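Local coordinates for GDSL-like protein (PDB 7BXD) that probably hydrolyses ester bonds of acylated substrates, as an acyl-hydrolase of the GDSL-like (SGNH hydrolase) family, at residues N170-G173 with A178-R181. Residues are numbered along the deposited sequence; the frame is centred on the assembly and turned at random.
Sequences NHLG and AYVR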
loop_
_atom_site.group_PDB
_atom_site.type_symbol
_atom_site.label_atom_id
_atom_site.label_comp_id
_atom_site.label_asym_id
_atom_site.label_seq_id
_atom_site.Cartn_x
_atom_site.Cartn_y
_atom_site.Cartn_z
ATOM N N ASN A 170 -5.010 3.813 17.791
ATOM C CA ASN A 170 -6.197 4.357 17.147
ATOM C C ASN A 170 -7.368 4.326 18.129
ATOM O O ASN A 170 -7.216 3.983 19.307
ATOM C CB ASN A 170 -6.454 3.669 15.798
ATOM C CG ASN A 170 -6.955 2.228 15.914
ATOM O OD1 ASN A 170 -7.242 1.711 17.006
ATOM N ND2 ASN A 170 -7.047 1.559 14.766
ATOM N N HIS A 171 -8.556 4.707 17.655
ATOM C CA HIS A 171 -9.707 4.758 18.561
ATOM C C HIS A 171 -10.213 3.364 18.944
ATOM O O HIS A 171 -11.051 3.238 19.847
ATOM C CB HIS A 171 -10.817 5.643 17.961
ATOM C CG HIS A 171 -10.403 7.081 17.782
ATOM N ND1 HIS A 171 -10.996 7.946 16.881
ATOM C CD2 HIS A 171 -9.409 7.785 18.373
ATOM C CE1 HIS A 171 -10.396 9.123 16.945
ATOM N NE2 HIS A 171 -9.446 9.058 17.860
ATOM N N LEU A 172 -9.724 2.318 18.286
ATOM C CA LEU A 172 -10.030 0.947 18.678
ATOM C C LEU A 172 -9.004 0.372 19.646
ATOM O O LEU A 172 -9.100 -0.810 20.014
ATOM C CB LEU A 172 -10.110 0.041 17.436
ATOM C CG LEU A 172 -11.108 0.507 16.373
ATOM C CD1 LEU A 172 -11.111 -0.453 15.215
ATOM C CD2 LEU A 172 -12.509 0.632 16.945
ATOM N N GLY A 173 -8.000 1.144 20.037
ATOM C CA GLY A 173 -7.004 0.624 20.958
ATOM C C GLY A 173 -5.931 -0.221 20.297
ATOM O O GLY A 173 -5.240 -0.981 20.991
ATOM N N ALA A 178 -0.616 -4.042 14.607
ATOM C CA ALA A 178 -1.651 -5.077 14.592
ATOM C C ALA A 178 -2.172 -5.282 13.173
ATOM O O ALA A 178 -2.503 -6.414 12.776
ATOM C CB ALA A 178 -2.798 -4.689 15.535
ATOM N N TYR A 179 -2.350 -4.180 12.421
ATOM C CA TYR A 179 -2.806 -4.274 11.040
ATOM C C TYR A 179 -1.729 -4.924 10.165
ATOM O O TYR A 179 -2.042 -5.758 9.298
ATOM C CB TYR A 179 -3.206 -2.884 10.507
ATOM C CG TYR A 179 -4.440 -2.332 11.186
ATOM C CD1 TYR A 179 -4.355 -1.750 12.466
ATOM C CD2 TYR A 179 -5.684 -2.436 10.581
ATOM C CE1 TYR A 179 -5.496 -1.284 13.105
ATOM C CE2 TYR A 179 -6.850 -1.977 11.224
ATOM C CZ TYR A 179 -6.741 -1.406 12.495
ATOM O OH TYR A 179 -7.841 -0.919 13.157
ATOM N N VAL A 180 -0.464 -4.549 10.361
ATOM C CA VAL A 180 0.616 -5.179 9.604
ATOM C C VAL A 180 0.637 -6.683 9.853
ATOM O O VAL A 180 0.747 -7.482 8.916
ATOM C CB VAL A 180 1.971 -4.511 9.920
ATOM C CG1 VAL A 180 3.087 -5.233 9.222
ATOM C CG2 VAL A 180 1.949 -3.011 9.486
ATOM N N ARG A 181 0.534 -7.097 11.119
ATOM C CA ARG A 181 0.550 -8.527 11.436
ATOM C C ARG A 181 -0.606 -9.223 10.765
ATOM O O ARG A 181 -0.455 -10.337 10.244
ATOM C CB ARG A 181 0.485 -8.704 12.954
ATOM C CG ARG A 181 1.817 -8.538 13.646
ATOM C CD ARG A 181 1.790 -9.108 15.093
ATOM N NE ARG A 181 0.670 -8.601 15.893
ATOM C CZ ARG A 181 0.669 -7.460 16.576
ATOM N NH1 ARG A 181 1.743 -6.684 16.591
ATOM N NH2 ARG A 181 -0.419 -7.102 17.251
#
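In the loop that leads from strand 146-150 into helix 176-189 of this SGNH-hydrolase alpha/beta fold, an Asx turn set in a type I beta turn, Asn170 to Gly173, meets Tyr179 of that helix. The phenol end of Tyr179 comes close to the turn, and Asn170 reaches back from the opposite direction with its amide. Asn170 ND2 meets the phenol OH of Tyr179 at 3.1 Å, a weak hydrogen bond bent to 135° at the hydrogen. Amide and ring planes stand 78° apart, and Asn170 ND2 also passes 3.6 Å from CE1 of Tyr179. The stronger polar partner of the phenol is Val114 O, while ND2 also donates to Phe110 O, so both groups are tied to helix 107-111 and the loop that follows it, and Phe127 packs edge-to-face with the tyrosine ring. The other end of the amide serves its own turn. With CG lodged between the backbone N and the carbonyl carbon (chi1 72°), OD1 of Asn170 folds back over the turn to take the N-H of Leu172 at 2.9 Å, the donor lying well above the carbonyl plane, and it also accepts from Leu174 N. With alanine in place of Asn170, the N-H groups of Leu172 and Leu174 would probably lose their shared acceptor and the Phe110 carbonyl its amide donor. The backbone closes the beta turn as well, Gly173 N to Asn170 O at 3.0 Å. Leu172 adds one loose van der Waals touch, Leu172 CD1 lying 3.9 Å from Tyr179 OH.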